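Local coordinates for DNA mismatch repair protein PMS1 (Saccharomyces cerevisiae, PDB 3H4L) that probably acts in DNA mismatch repair, its N-terminal ATPase domain holding an ATP analogue together with magnesium, at residues K31-N36 and V147-L152; Q21-T24 and T28-K31. All blocks are in the same frame, centred on the assembly; numbering follows the deposited sequence.

Interaction 1: residues K31-N36 and V147-L152; sequences KELVDN and VLVSQL. With MG (magnesium ion), chain F; ANP (phosphoaminophosphonic acid-adenylate ester), chain E.
Leu33 reaches from helix 26-39 to strand 144-150 and splits its two methyls between alternate valines whose CB bonds point toward the helix. CD2 lies 3.6 Å from CG1 of Val147, while CD1 sits more loosely, 4.2 Å from CG2 of Val149. In both pairs the side chains meet at a slant, branch against branch. The leucine has CG beside its backbone N, opposite the carbonyl carbon (chi1 -62°), and this, with an extended second torsion (175°), places CD1 and CD2 against the two valines. Leu111 on strand 110-116 touches both valines and Cys59 on strand 56-61 touches the leucine, and between the valines Leu148 turns to the other face of the sheet.

Glu32 and Asn36, on another side of the same helix, face the nucleotide with quite different chemistry. The amide of Asn36 bridges metal and phosphate: OD1 binds magnesium at 2.2 Å, and ND2 donates to O1A of the ANP at 2.8 Å, a bent bond of 142°. O1A is itself a magnesium ligand, so metal and hydrogen bond together fix the rotation of the amide. The octahedral shell is completed by O1G and O2B of the ANP and two waters. Water 1 donates to the Glu32 carbonyl O at 2.8 Å and to Glu32 OE1 at 3.0 Å; the carboxylate is thus a second-shell group, linked to the metal through that water.

The leucine-valine packing has no directional bonds, whereas metal and hydrogen bonds set the magnesium site; the first probably helps to place the second.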
ATOM      1  N   LYS B  31     -14.764  -9.206   3.661  1.00 32.52           N
ATOM      2  CA  LYS B  31     -15.520  -9.252   4.904  1.00 33.44           C
ATOM      3  C   LYS B  31     -15.594 -10.693   5.384  1.00 33.11           C
ATOM      4  O   LYS B  31     -15.289 -10.983   6.542  1.00 34.90           O
ATOM      5  CB  LYS B  31     -16.946  -8.768   4.703  1.00 35.58           C
ATOM      6  CG  LYS B  31     -17.192  -7.300   4.869  1.00 41.71           C
ATOM      7  CD  LYS B  31     -18.700  -7.074   4.827  1.00 44.70           C
ATOM      8  CE  LYS B  31     -19.079  -5.615   4.969  1.00 50.76           C
ATOM      9  NZ  LYS B  31     -20.567  -5.461   4.986  1.00 54.26           N
ATOM     10  N   GLU B  32     -16.008 -11.584   4.483  1.00 31.99           N
ATOM     11  CA  GLU B  32     -16.167 -13.007   4.786  1.00 31.65           C
ATOM     12  C   GLU B  32     -14.900 -13.657   5.321  1.00 32.33           C
ATOM     13  O   GLU B  32     -14.952 -14.473   6.255  1.00 31.87           O
ATOM     14  CB  GLU B  32     -16.656 -13.759   3.545  1.00 32.65           C
ATOM     15  CG  GLU B  32     -18.012 -13.268   3.012  1.00 33.11           C
ATOM     16  CD  GLU B  32     -19.164 -13.534   3.971  1.00 35.04           C
ATOM     17  OE1 GLU B  32     -18.919 -13.919   5.136  1.00 34.13           O
ATOM     18  OE2 GLU B  32     -20.329 -13.349   3.557  1.00 40.00           O
ATOM     19  N   LEU B  33     -13.763 -13.289   4.740  1.00 29.22           N
ATOM     20  CA  LEU B  33     -12.487 -13.835   5.176  1.00 29.90           C
ATOM     21  C   LEU B  33     -12.047 -13.305   6.552  1.00 28.86           C
ATOM     22  O   LEU B  33     -11.624 -14.082   7.419  1.00 26.61           O
ATOM     23  CB  LEU B  33     -11.420 -13.546   4.122  1.00 30.78           C
ATOM     24  CG  LEU B  33     -11.759 -14.215   2.789  1.00 32.48           C
ATOM     25  CD1 LEU B  33     -10.738 -13.808   1.741  1.00 31.21           C
ATOM     26  CD2 LEU B  33     -11.805 -15.739   2.970  1.00 30.43           C
ATOM     27  N   VAL B  34     -12.134 -11.994   6.750  1.00 26.47           N
ATOM     28  CA  VAL B  34     -11.761 -11.408   8.032  1.00 27.28           C
ATOM     29  C   VAL B  34     -12.638 -12.026   9.136  1.00 28.38           C
ATOM     30  O   VAL B  34     -12.119 -12.535  10.142  1.00 25.16           O
ATOM     31  CB  VAL B  34     -11.927  -9.853   8.002  1.00 27.80           C
ATOM     32  CG1 VAL B  34     -11.732  -9.260   9.397  1.00 25.04           C
ATOM     33  CG2 VAL B  34     -10.921  -9.243   7.015  1.00 24.48           C
ATOM     34  N   ASP B  35     -13.959 -11.997   8.933  1.00 28.44           N
ATOM     35  CA  ASP B  35     -14.915 -12.559   9.887  1.00 28.73           C
ATOM     36  C   ASP B  35     -14.536 -13.980  10.275  1.00 30.08           C
ATOM     37  O   ASP B  35     -14.548 -14.338  11.457  1.00 31.49           O
ATOM     38  CB  ASP B  35     -16.331 -12.575   9.302  1.00 30.97           C
ATOM     39  CG  ASP B  35     -17.042 -11.253   9.461  1.00 31.51           C
ATOM     40  OD1 ASP B  35     -16.424 -10.316   9.994  1.00 31.18           O
ATOM     41  OD2 ASP B  35     -18.222 -11.148   9.057  1.00 34.29           O
ATOM     42  N   ASN B  36     -14.205 -14.798   9.284  1.00 28.55           N
ATOM     43  CA  ASN B  36     -13.831 -16.157   9.587  1.00 28.07           C
ATOM     44  C   ASN B  36     -12.572 -16.233  10.451  1.00 28.55           C
ATOM     45  O   ASN B  36     -12.506 -17.029  11.387  1.00 26.50           O
ATOM     46  CB  ASN B  36     -13.665 -16.955   8.300  1.00 27.06           C
ATOM     47  CG  ASN B  36     -14.994 -17.321   7.693  1.00 28.62           C
ATOM     48  OD1 ASN B  36     -16.016 -17.294   8.373  1.00 28.24           O
ATOM     49  ND2 ASN B  36     -14.993 -17.675   6.416  1.00 30.04           N
ATOM     50  N   VAL B 147      -6.372 -18.378   3.494  1.00 33.11           N
ATOM     51  CA  VAL B 147      -7.374 -18.552   2.449  1.00 31.73           C
ATOM     52  C   VAL B 147      -7.002 -17.648   1.269  1.00 34.07           C
ATOM     53  O   VAL B 147      -6.754 -16.438   1.427  1.00 34.82           O
ATOM     54  CB  VAL B 147      -8.796 -18.201   2.951  1.00 29.81           C
ATOM     55  CG1 VAL B 147      -9.836 -18.561   1.889  1.00 29.33           C
ATOM     56  CG2 VAL B 147      -9.091 -18.953   4.235  1.00 30.62           C
ATOM     57  N   LEU B 148      -6.945 -18.240   0.085  1.00 32.84           N
ATOM     58  CA  LEU B 148      -6.595 -17.481  -1.099  1.00 32.76           C
ATOM     59  C   LEU B 148      -7.719 -17.504  -2.126  1.00 32.55           C
ATOM     60  O   LEU B 148      -8.094 -18.568  -2.622  1.00 32.26           O
ATOM     61  CB  LEU B 148      -5.327 -18.060  -1.730  1.00 32.96           C
ATOM     62  CG  LEU B 148      -4.849 -17.320  -2.982  1.00 34.34           C
ATOM     63  CD1 LEU B 148      -4.326 -15.947  -2.570  1.00 32.84           C
ATOM     64  CD2 LEU B 148      -3.757 -18.121  -3.698  1.00 31.09           C
ATOM     65  N   VAL B 149      -8.262 -16.329  -2.433  1.00 31.76           N
ATOM     66  CA  VAL B 149      -9.323 -16.197  -3.432  1.00 30.08           C
ATOM     67  C   VAL B 149      -8.660 -15.551  -4.643  1.00 30.34           C
ATOM     68  O   VAL B 149      -8.166 -14.432  -4.551  1.00 31.46           O
ATOM     69  CB  VAL B 149     -10.459 -15.267  -2.940  1.00 31.37           C
ATOM     70  CG1 VAL B 149     -11.400 -14.923  -4.106  1.00 31.18           C
ATOM     71  CG2 VAL B 149     -11.226 -15.932  -1.794  1.00 27.14           C
ATOM     72  N   SER B 150      -8.631 -16.249  -5.773  1.00 29.76           N
ATOM     73  CA  SER B 150      -7.997 -15.691  -6.958  1.00 29.80           C
ATOM     74  C   SER B 150      -8.932 -15.752  -8.145  1.00 29.79           C
ATOM     75  O   SER B 150      -9.880 -16.539  -8.149  1.00 28.61           O
ATOM     76  CB  SER B 150      -6.728 -16.465  -7.287  1.00 32.68           C
ATOM     77  OG  SER B 150      -7.052 -17.682  -7.927  1.00 38.55           O
ATOM     78  N   GLN B 151      -8.660 -14.921  -9.148  1.00 31.42           N
ATOM     79  CA  GLN B 151      -9.481 -14.883 -10.351  1.00 33.59           C
ATOM     80  C   GLN B 151     -10.952 -14.671  -9.985  1.00 33.35           C
ATOM     81  O   GLN B 151     -11.852 -15.394 -10.448  1.00 32.26           O
ATOM     82  CB  GLN B 151      -9.299 -16.183 -11.140  1.00 35.89           C
ATOM     83  CG  GLN B 151      -7.978 -16.245 -11.899  1.00 44.14           C
ATOM     84  CD  GLN B 151      -7.717 -17.598 -12.553  1.00 48.78           C
ATOM     85  OE1 GLN B 151      -8.633 -18.408 -12.725  1.00 51.05           O
ATOM     86  NE2 GLN B 151      -6.461 -17.843 -12.932  1.00 49.86           N
ATOM     87  N   LEU B 152     -11.188 -13.663  -9.156  1.00 31.09           N
ATOM     88  CA  LEU B 152     -12.534 -13.367  -8.710  1.00 30.88           C
ATOM     89  C   LEU B 152     -13.473 -13.013  -9.866  1.00 30.92           C
ATOM     90  O   LEU B 152     -13.135 -12.231 -10.752  1.00 29.90           O
ATOM     91  CB  LEU B 152     -12.493 -12.238  -7.675  1.00 29.54           C
ATOM     92  CG  LEU B 152     -13.802 -11.864  -6.980  1.00 29.68           C
ATOM     93  CD1 LEU B 152     -14.374 -13.051  -6.208  1.00 27.49           C
ATOM     94  CD2 LEU B 152     -13.525 -10.702  -6.053  1.00 27.40           C
TER
HETATM   95 MG    MG F 702     -18.123 -17.437   7.928  1.00 32.21          MG
HETATM   96  PG  ANP E 397     -20.838 -17.208   8.685  1.00 36.50           P
HETATM   97  O1G ANP E 397     -19.817 -16.825   7.696  1.00 36.31           O
HETATM   98  O2G ANP E 397     -20.558 -16.692  10.004  1.00 33.22           O
HETATM   99  O3G ANP E 397     -22.253 -16.871   8.303  1.00 35.75           O
HETATM  100  PB  ANP E 397     -19.444 -19.706   8.722  1.00 32.76           P
HETATM  101  O1B ANP E 397     -19.731 -21.027   9.349  1.00 35.12           O
HETATM  102  O2B ANP E 397     -18.259 -19.014   9.197  1.00 32.15           O
HETATM  103  N3B ANP E 397     -20.776 -18.820   8.794  1.00 33.35           N
HETATM  104  PA  ANP E 397     -18.120 -19.719   6.129  1.00 31.29           P
HETATM  105  O1A ANP E 397     -17.691 -18.350   6.330  1.00 29.78           O
HETATM  106  O2A ANP E 397     -18.433 -20.214   4.756  1.00 28.90           O
HETATM  107  O3A ANP E 397     -19.293 -20.017   7.171  1.00 30.59           O
HETATM  108  O5' ANP E 397     -16.939 -20.730   6.482  1.00 30.90           O
HETATM  109  C5' ANP E 397     -17.303 -21.824   7.234  1.00 28.89           C
HETATM  110  C4' ANP E 397     -16.453 -22.908   7.772  1.00 29.58           C
HETATM  111  O4' ANP E 397     -15.129 -22.849   7.208  1.00 29.10           O
HETATM  112  C3' ANP E 397     -16.388 -22.419   9.179  1.00 29.97           C
HETATM  113  O3' ANP E 397     -17.550 -22.844   9.900  1.00 27.21           O
HETATM  114  C2' ANP E 397     -15.053 -22.932   9.635  1.00 30.57           C
HETATM  115  O2' ANP E 397     -15.267 -24.221  10.179  1.00 33.56           O
HETATM  116  C1' ANP E 397     -14.231 -22.866   8.307  1.00 28.11           C
HETATM  117  N9  ANP E 397     -13.333 -21.694   8.085  1.00 27.86           N
HETATM  118  C8  ANP E 397     -13.375 -20.665   7.157  1.00 28.36           C
HETATM  119  N7  ANP E 397     -12.425 -19.779   7.222  1.00 30.25           N
HETATM  120  C5  ANP E 397     -11.667 -20.236   8.283  1.00 28.66           C
HETATM  121  C6  ANP E 397     -10.464 -19.774   8.942  1.00 27.34           C
HETATM  122  N6  ANP E 397      -9.830 -18.680   8.538  1.00 27.18           N
HETATM  123  N1  ANP E 397      -9.929 -20.477  10.022  1.00 29.51           N
HETATM  124  C2  ANP E 397     -10.552 -21.619  10.475  1.00 28.41           C
HETATM  125  N3  ANP E 397     -11.686 -22.140   9.925  1.00 28.98           N
HETATM  126  C4  ANP E 397     -12.206 -21.408   8.847  1.00 29.53           C
HETATM  127  O   HOH W   1     -17.392 -15.667   6.978  1.00 20.89           O
HETATM  128  O   HOH W   2     -18.010 -15.873   9.423  1.00 25.01           O

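Interaction 2: residues Q21-T24 and T28-K31; sequences QVIT and TAVK
Thr28 OG1 lies between two oxygens at the turn between helices 11-22 and 26-39: it is 2.7 Å from Thr24 OG1, and it is also hydrogen-bonded to Asp25 OD1. The one Thr28 proton cannot serve both, and the geometry of the threonine pair leaves its donor open. The two threonine side chains cross at about a right angle. Thr24 holds OG1 between its backbone N and carbonyl carbon (chi1 44°), which swings the oxygen round to the helix instead of its methyl. The Thr28 methyl faces back to the end of the first helix, CG2 standing 3.5 Å from Val22 O. An alanine here, lacking both OG1 and CG2, is likely to leave Thr24 OG1 and Asp25 OD1 without their shared partner, Val22 O without its methyl neighbour, and the turn freer to shift.

Below the hydroxyl pair the contact turns apolar. Ile23, the first residue to leave helical geometry, brings CG2 to within 3.8 Å of Ala29 CB, and the small alanine lets the branched chain come close to the helix. Leu105 of helix 101-107 touches both residues, and Ile108 also packs on Ile23.

The result is a tight connection between two consecutive helices, hydroxyls outside and aliphatic groups inside, leading into the nucleotide-binding helix of the GHKL-type ATPase fold.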
ATOM      1  N   GLN B  21     -24.628 -14.020  -5.936  1.00 30.19           N
ATOM      2  CA  GLN B  21     -25.493 -13.150  -5.149  1.00 30.62           C
ATOM      3  C   GLN B  21     -24.937 -13.069  -3.727  1.00 32.33           C
ATOM      4  O   GLN B  21     -25.248 -12.133  -2.971  1.00 33.53           O
ATOM      5  CB  GLN B  21     -26.915 -13.708  -5.100  1.00 31.56           C
ATOM      6  CG  GLN B  21     -27.710 -13.556  -6.384  1.00 31.28           C
ATOM      7  CD  GLN B  21     -29.007 -14.352  -6.341  1.00 34.61           C
ATOM      8  OE1 GLN B  21     -29.562 -14.592  -5.261  1.00 31.40           O
ATOM      9  NE2 GLN B  21     -29.501 -14.758  -7.514  1.00 30.88           N
ATOM     10  N   VAL B  22     -24.127 -14.057  -3.350  1.00 29.88           N
ATOM     11  CA  VAL B  22     -23.546 -14.043  -2.014  1.00 27.99           C
ATOM     12  C   VAL B  22     -22.289 -13.174  -1.958  1.00 27.62           C
ATOM     13  O   VAL B  22     -22.135 -12.361  -1.057  1.00 24.56           O
ATOM     14  CB  VAL B  22     -23.212 -15.454  -1.536  1.00 27.37           C
ATOM     15  CG1 VAL B  22     -22.453 -15.386  -0.232  1.00 25.62           C
ATOM     16  CG2 VAL B  22     -24.503 -16.248  -1.348  1.00 26.86           C
ATOM     17  N   ILE B  23     -21.396 -13.350  -2.926  1.00 27.83           N
ATOM     18  CA  ILE B  23     -20.175 -12.555  -2.971  1.00 29.71           C
ATOM     19  C   ILE B  23     -20.376 -11.480  -4.037  1.00 30.89           C
ATOM     20  O   ILE B  23     -19.995 -11.660  -5.192  1.00 31.32           O
ATOM     21  CB  ILE B  23     -18.948 -13.427  -3.332  1.00 28.74           C
ATOM     22  CG1 ILE B  23     -18.904 -14.669  -2.432  1.00 27.01           C
ATOM     23  CG2 ILE B  23     -17.671 -12.612  -3.187  1.00 25.27           C
ATOM     24  CD1 ILE B  23     -18.986 -14.365  -0.934  1.00 24.96           C
ATOM     25  N   THR B  24     -20.995 -10.370  -3.635  1.00 31.88           N
ATOM     26  CA  THR B  24     -21.287  -9.270  -4.546  1.00 34.59           C
ATOM     27  C   THR B  24     -20.044  -8.617  -5.118  1.00 34.87           C
ATOM     28  O   THR B  24     -20.005  -8.302  -6.302  1.00 36.39           O
ATOM     29  CB  THR B  24     -22.164  -8.188  -3.862  1.00 37.92           C
ATOM     30  OG1 THR B  24     -21.669  -7.932  -2.541  1.00 38.89           O
ATOM     31  CG2 THR B  24     -23.629  -8.654  -3.787  1.00 35.58           C
ATOM     32  N   THR B  28     -17.024  -7.650  -0.168  1.00 31.22           N
ATOM     33  CA  THR B  28     -17.822  -8.662   0.518  1.00 30.31           C
ATOM     34  C   THR B  28     -16.941  -9.881   0.755  1.00 30.14           C
ATOM     35  O   THR B  28     -16.952 -10.471   1.837  1.00 28.59           O
ATOM     36  CB  THR B  28     -19.039  -9.078  -0.336  1.00 30.71           C
ATOM     37  OG1 THR B  28     -19.837  -7.921  -0.609  1.00 35.49           O
ATOM     38  CG2 THR B  28     -19.895 -10.107   0.387  1.00 24.33           C
ATOM     39  N   ALA B  29     -16.170 -10.259  -0.258  1.00 28.35           N
ATOM     40  CA  ALA B  29     -15.291 -11.408  -0.118  1.00 28.44           C
ATOM     41  C   ALA B  29     -14.357 -11.189   1.067  1.00 28.58           C
ATOM     42  O   ALA B  29     -14.194 -12.074   1.900  1.00 29.44           O
ATOM     43  CB  ALA B  29     -14.488 -11.622  -1.402  1.00 28.77           C
ATOM     44  N   VAL B  30     -13.761 -10.003   1.148  1.00 29.32           N
ATOM     45  CA  VAL B  30     -12.851  -9.673   2.242  1.00 31.07           C
ATOM     46  C   VAL B  30     -13.552  -9.750   3.591  1.00 32.13           C
ATOM     47  O   VAL B  30     -12.995 -10.280   4.558  1.00 32.35           O
ATOM     48  CB  VAL B  30     -12.275  -8.258   2.085  1.00 31.27           C
ATOM     49  CG1 VAL B  30     -11.371  -7.927   3.267  1.00 31.94           C
ATOM     50  CG2 VAL B  30     -11.507  -8.156   0.769  1.00 31.49           C
ATOM     51  N   LYS B  31     -14.764  -9.206   3.661  1.00 32.52           N
ATOM     52  CA  LYS B  31     -15.520  -9.252   4.904  1.00 33.44           C
ATOM     53  C   LYS B  31     -15.594 -10.693   5.384  1.00 33.11           C
ATOM     54  O   LYS B  31     -15.289 -10.983   6.542  1.00 34.90           O
ATOM     55  CB  LYS B  31     -16.946  -8.768   4.703  1.00 35.58           C
ATOM     56  CG  LYS B  31     -17.192  -7.300   4.869  1.00 41.71           C
ATOM     57  CD  LYS B  31     -18.700  -7.074   4.827  1.00 44.70           C
ATOM     58  CE  LYS B  31     -19.079  -5.615   4.969  1.00 50.76           C
ATOM     59  NZ  LYS B  31     -20.567  -5.461   4.986  1.00 54.26           N
TER

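Both contacts fasten helix 26-39, but they differ in burial. In interaction 1 the three residues that touch are all buried: its direct contacts are aliphatic and pin the middle of the helix to the central sheet, while the nucleotide and magnesium occupy another face. Interaction 2 is only partly buried and local in sequence, fixing the beginning of the same helix to the segment just before it with a hydroxyl pair, its Thr24 exposed, above a small apolar layer. Their centres are about 8 Å apart and they meet directly, Glu32 CG packing 4.2 Å from Ile23 CD1, so the connection borders the glutamate that holds a metal-bound water.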